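Local coordinates for cyclase (Uncultured organism, PDB 5IBZ), which is a cyclase-family protein that probably has arylformamidase activity, hydrolysing the formamide bond of N-formyl arylamines, at residues Q28-I40 with K145-G157. Sequence-based numbering, arbitrary orientation.
Sequences QRGAANYITPERI and KLGIENVKTSFLG
Arg29 reaches across to the 3-10 turn 148-150, where its NE donates to Asn150 O at 3.0 Å, with NE itself nearly in line with the C=O bond. A bend at chi3 (76°) brings the guanidinium there, and its length and several N-H groups suit a place with so many acceptors: NH1 bonds Asn33 OD1 at 2.9 Å, while NH2 gives to two waters. One of these, 2.9 Å from Arg29 NH2, also donates to Ala32 O and meets Ser154 OG; the other meets Thr153 OG1. Were Arg29 replaced by an alanine, Asn150 O would probably lose its direct donor and Asn33 OD1 its guanidinium partner. Extended Gln28 offers OE1 to Leu146 N (2.9 Å, 167° at the hydrogen), so a side-chain carbonyl satisfies this loop amide. Asn150 turns its ND2 back to Gly147 O, which also accepts from Asn150 N. Small Ala32 lets Val151 CG1 approach its CB to 3.5 Å, and Ile35 CD1 packs against Phe155 CD1 and Ser154 OG. Tyr278, at the start of strand 278-281, touches both Ala32 and Val151. Side-chain and water bonds thus join two loop-rich segments, the second leading into strand 158-163 of the mixed sheet of this cyclase fold.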
loop_
_atom_site.group_PDB
_atom_site.type_symbol
_atom_site.label_atom_id
_atom_site.label_comp_id
_atom_site.label_asym_id
_atom_site.label_seq_id
_atom_site.Cartn_x
_atom_site.Cartn_y
_atom_site.Cartn_z
ATOM N N GLN B 28 -28.873 4.746 10.680
ATOM C CA GLN B 28 -27.557 5.019 10.112
ATOM C C GLN B 28 -27.522 5.027 8.598
ATOM O O GLN B 28 -26.438 5.152 8.036
ATOM C CB GLN B 28 -26.532 3.997 10.616
ATOM C CG GLN B 28 -26.322 4.058 12.107
ATOM C CD GLN B 28 -25.213 3.144 12.573
ATOM O OE1 GLN B 28 -24.131 3.122 11.997
ATOM N NE2 GLN B 28 -25.482 2.372 13.619
ATOM N N ARG B 29 -28.673 4.884 7.928
ATOM C CA ARG B 29 -28.676 4.790 6.467
ATOM C C ARG B 29 -29.085 6.073 5.752
ATOM O O ARG B 29 -28.818 6.229 4.559
ATOM C CB ARG B 29 -29.575 3.634 6.021
ATOM C CG ARG B 29 -29.170 2.314 6.648
ATOM C CD ARG B 29 -30.009 1.185 6.172
ATOM N NE ARG B 29 -29.663 0.763 4.818
ATOM C CZ ARG B 29 -30.430 0.905 3.744
ATOM N NH1 ARG B 29 -31.611 1.521 3.795
ATOM N NH2 ARG B 29 -30.001 0.420 2.578
ATOM N N GLY B 30 -29.763 6.981 6.434
ATOM C CA GLY B 30 -30.121 8.246 5.807
ATOM C C GLY B 30 -31.010 8.074 4.586
ATOM O O GLY B 30 -31.937 7.242 4.566
ATOM N N ALA B 31 -30.715 8.848 3.546
ATOM C CA ALA B 31 -31.590 8.905 2.377
ATOM C C ALA B 31 -31.577 7.620 1.563
ATOM O O ALA B 31 -32.414 7.420 0.691
ATOM C CB ALA B 31 -31.220 10.103 1.500
ATOM N N ALA B 32 -30.659 6.715 1.866
ATOM C CA ALA B 32 -30.751 5.383 1.279
ATOM C C ALA B 32 -32.088 4.701 1.635
ATOM O O ALA B 32 -32.574 3.827 0.901
ATOM C CB ALA B 32 -29.565 4.534 1.722
ATOM N N ASN B 33 -32.716 5.116 2.729
ATOM C CA ASN B 33 -34.016 4.562 3.081
ATOM C C ASN B 33 -35.150 4.927 2.113
ATOM O O ASN B 33 -36.230 4.319 2.157
ATOM C CB ASN B 33 -34.382 4.994 4.497
ATOM C CG ASN B 33 -33.474 4.375 5.542
ATOM O OD1 ASN B 33 -33.183 3.174 5.514
ATOM N ND2 ASN B 33 -32.986 5.205 6.457
ATOM N N TYR B 34 -34.914 5.898 1.232
ATOM C CA TYR B 34 -35.858 6.213 0.174
ATOM C C TYR B 34 -35.875 5.122 -0.915
ATOM O O TYR B 34 -36.832 5.050 -1.675
ATOM C CB TYR B 34 -35.544 7.547 -0.482
ATOM C CG TYR B 34 -35.798 8.798 0.328
ATOM C CD1 TYR B 34 -36.993 9.008 0.998
ATOM C CD2 TYR B 34 -34.842 9.808 0.367
ATOM C CE1 TYR B 34 -37.200 10.163 1.703
ATOM C CE2 TYR B 34 -35.045 10.971 1.065
ATOM C CZ TYR B 34 -36.222 11.157 1.723
ATOM O OH TYR B 34 -36.415 12.340 2.414
ATOM N N ILE B 35 -34.824 4.299 -1.008
ATOM C CA ILE B 35 -34.833 3.215 -1.974
ATOM C C ILE B 35 -35.500 1.994 -1.324
ATOM O O ILE B 35 -34.953 1.346 -0.432
ATOM C CB ILE B 35 -33.426 2.857 -2.478
ATOM C CG1 ILE B 35 -32.725 4.110 -3.018
ATOM C CG2 ILE B 35 -33.546 1.763 -3.522
ATOM C CD1 ILE B 35 -31.273 3.893 -3.510
ATOM N N THR B 36 -36.691 1.697 -1.815
ATOM C CA THR B 36 -37.553 0.669 -1.254
ATOM C C THR B 36 -37.675 -0.462 -2.253
ATOM O O THR B 36 -37.395 -0.274 -3.438
ATOM C CB THR B 36 -38.950 1.214 -0.976
ATOM O OG1 THR B 36 -39.548 1.593 -2.218
ATOM C CG2 THR B 36 -38.887 2.425 -0.037
ATOM N N PRO B 37 -38.123 -1.639 -1.796
ATOM C CA PRO B 37 -38.324 -2.726 -2.758
ATOM C C PRO B 37 -39.223 -2.330 -3.927
ATOM O O PRO B 37 -38.918 -2.649 -5.073
ATOM C CB PRO B 37 -38.956 -3.835 -1.896
ATOM C CG PRO B 37 -38.384 -3.582 -0.543
ATOM C CD PRO B 37 -38.306 -2.084 -0.408
ATOM N N GLU B 38 -40.320 -1.623 -3.677
ATOM C CA GLU B 38 -41.181 -1.209 -4.785
ATOM C C GLU B 38 -40.472 -0.277 -5.766
ATOM O O GLU B 38 -40.676 -0.367 -6.975
ATOM C CB GLU B 38 -42.452 -0.540 -4.270
ATOM C CG GLU B 38 -43.613 -0.626 -5.289
ATOM C CD GLU B 38 -44.108 -2.064 -5.537
ATOM O OE1 GLU B 38 -44.605 -2.696 -4.588
ATOM O OE2 GLU B 38 -44.006 -2.570 -6.677
ATOM N N ARG B 39 -39.608 0.600 -5.275
ATOM C CA ARG B 39 -38.878 1.478 -6.170
ATOM C C ARG B 39 -37.849 0.724 -6.999
ATOM O O ARG B 39 -37.597 1.108 -8.131
ATOM C CB ARG B 39 -38.258 2.619 -5.371
ATOM C CG ARG B 39 -39.398 3.524 -4.904
ATOM C CD ARG B 39 -39.051 4.496 -3.820
ATOM N NE ARG B 39 -40.243 5.280 -3.503
ATOM C CZ ARG B 39 -40.395 5.993 -2.390
ATOM N NH1 ARG B 39 -39.430 6.038 -1.495
ATOM N NH2 ARG B 39 -41.528 6.667 -2.176
ATOM N N ILE B 40 -37.256 -0.329 -6.435
ATOM C CA ILE B 40 -36.351 -1.201 -7.188
ATOM C C ILE B 40 -37.101 -1.977 -8.283
ATOM O O ILE B 40 -36.621 -2.089 -9.401
ATOM C CB ILE B 40 -35.625 -2.167 -6.249
ATOM C CG1 ILE B 40 -34.728 -1.366 -5.318
ATOM C CG2 ILE B 40 -34.804 -3.175 -7.051
ATOM C CD1 ILE B 40 -34.141 -2.187 -4.169
ATOM N N LYS B 145 -19.973 4.128 13.439
ATOM C CA LYS B 145 -21.330 4.439 13.019
ATOM C C LYS B 145 -21.214 5.107 11.649
ATOM O O LYS B 145 -20.220 5.770 11.350
ATOM C CB LYS B 145 -22.034 5.349 14.034
ATOM C CG LYS B 145 -22.432 4.642 15.319
ATOM C CD LYS B 145 -23.249 5.517 16.245
ATOM C CE LYS B 145 -23.805 4.683 17.382
ATOM N NZ LYS B 145 -24.775 5.482 18.188
ATOM N N LEU B 146 -22.236 4.908 10.813
ATOM C CA LEU B 146 -22.328 5.519 9.484
ATOM C C LEU B 146 -21.238 5.059 8.502
ATOM O O LEU B 146 -20.980 5.719 7.482
ATOM C CB LEU B 146 -22.293 7.044 9.586
ATOM C CG LEU B 146 -23.305 7.708 10.542
ATOM C CD1 LEU B 146 -23.133 9.221 10.551
ATOM C CD2 LEU B 146 -24.744 7.343 10.199
ATOM N N GLY B 147 -20.626 3.906 8.777
ATOM C CA GLY B 147 -19.735 3.290 7.828
ATOM C C GLY B 147 -20.509 2.858 6.592
ATOM O O GLY B 147 -21.728 2.652 6.641
ATOM N N ILE B 148 -19.803 2.749 5.472
ATOM C CA ILE B 148 -20.429 2.421 4.197
ATOM C C ILE B 148 -21.061 1.013 4.204
ATOM O O ILE B 148 -21.900 0.733 3.341
ATOM C CB ILE B 148 -19.409 2.564 3.040
ATOM C CG1 ILE B 148 -20.095 2.699 1.684
ATOM C CG2 ILE B 148 -18.428 1.398 2.989
ATOM C CD1 ILE B 148 -20.760 4.015 1.452
ATOM N N GLU B 149 -20.736 0.153 5.168
ATOM C CA GLU B 149 -21.345 -1.186 5.190
ATOM C C GLU B 149 -22.851 -1.083 5.447
ATOM O O GLU B 149 -23.610 -2.009 5.131
ATOM C CB GLU B 149 -20.677 -2.117 6.223
ATOM C CG GLU B 149 -20.962 -1.882 7.705
ATOM C CD GLU B 149 -20.234 -0.692 8.332
ATOM O OE1 GLU B 149 -19.484 0.038 7.647
ATOM O OE2 GLU B 149 -20.435 -0.509 9.555
ATOM N N ASN B 150 -23.289 0.048 5.995
ATOM C CA ASN B 150 -24.704 0.249 6.273
ATOM C C ASN B 150 -25.523 0.361 4.993
ATOM O O ASN B 150 -26.758 0.276 5.046
ATOM C CB ASN B 150 -24.927 1.495 7.134
ATOM C CG ASN B 150 -24.517 1.289 8.576
ATOM O OD1 ASN B 150 -25.230 0.655 9.353
ATOM N ND2 ASN B 150 -23.362 1.821 8.950
ATOM N N VAL B 151 -24.868 0.554 3.847
ATOM C CA VAL B 151 -25.570 0.628 2.574
ATOM C C VAL B 151 -24.964 -0.369 1.572
ATOM O O VAL B 151 -24.920 -0.124 0.362
ATOM C CB VAL B 151 -25.562 2.069 2.000
ATOM C CG1 VAL B 151 -26.631 2.896 2.724
ATOM C CG2 VAL B 151 -24.184 2.733 2.124
ATOM N N LYS B 152 -24.544 -1.519 2.091
ATOM C CA LYS B 152 -23.967 -2.528 1.218
ATOM C C LYS B 152 -25.006 -3.087 0.249
ATOM O O LYS B 152 -24.633 -3.703 -0.759
ATOM C CB LYS B 152 -23.329 -3.671 2.012
ATOM C CG LYS B 152 -24.301 -4.536 2.763
ATOM C CD LYS B 152 -23.578 -5.759 3.392
ATOM C CE LYS B 152 -24.587 -6.673 4.062
ATOM N NZ LYS B 152 -23.995 -7.968 4.484
ATOM N N THR B 153 -26.291 -2.910 0.539
ATOM C CA THR B 153 -27.301 -3.364 -0.433
ATOM C C THR B 153 -27.986 -2.197 -1.165
ATOM O O THR B 153 -28.822 -2.419 -2.062
ATOM C CB THR B 153 -28.366 -4.307 0.210
ATOM O OG1 THR B 153 -28.752 -3.904 1.530
ATOM C CG2 THR B 153 -27.781 -5.704 0.319
ATOM N N SER B 154 -27.572 -0.970 -0.874
ATOM C CA SER B 154 -28.236 0.192 -1.459
ATOM C C SER B 154 -27.645 0.607 -2.799
ATOM O O SER B 154 -26.694 -0.011 -3.317
ATOM C CB SER B 154 -28.179 1.385 -0.493
ATOM O OG SER B 154 -29.117 2.386 -0.864
ATOM N N PHE B 155 -28.193 1.691 -3.335
ATOM C CA PHE B 155 -27.769 2.323 -4.591
ATOM C C PHE B 155 -27.914 1.398 -5.791
ATOM O O PHE B 155 -27.220 1.548 -6.797
ATOM C CB PHE B 155 -26.339 2.855 -4.481
ATOM C CG PHE B 155 -26.086 3.620 -3.209
ATOM C CD1 PHE B 155 -26.968 4.575 -2.771
ATOM C CD2 PHE B 155 -24.969 3.341 -2.439
ATOM C CE1 PHE B 155 -26.747 5.255 -1.562
ATOM C CE2 PHE B 155 -24.733 4.017 -1.256
ATOM C CZ PHE B 155 -25.624 4.968 -0.821
ATOM N N LEU B 156 -28.892 0.518 -5.695
ATOM C CA LEU B 156 -29.336 -0.249 -6.823
ATOM C C LEU B 156 -30.829 0.045 -6.945
ATOM O O LEU B 156 -31.618 -0.338 -6.077
ATOM C CB LEU B 156 -28.998 -1.717 -6.600
ATOM C CG LEU B 156 -29.392 -2.688 -7.695
ATOM C CD1 LEU B 156 -28.369 -3.812 -7.797
ATOM C CD2 LEU B 156 -30.787 -3.224 -7.424
ATOM N N GLY B 157 -31.206 0.775 -7.996
ATOM C CA GLY B 157 -32.538 1.334 -8.103
ATOM C C GLY B 157 -32.599 2.229 -9.311
ATOM O O GLY B 157 -31.911 1.984 -10.315
HETATM O O HOH W 1 -22.801 1.068 12.084
HETATM O O HOH W 2 -27.988 -1.837 2.809
HETATM O O HOH W 3 -31.410 1.382 0.233
#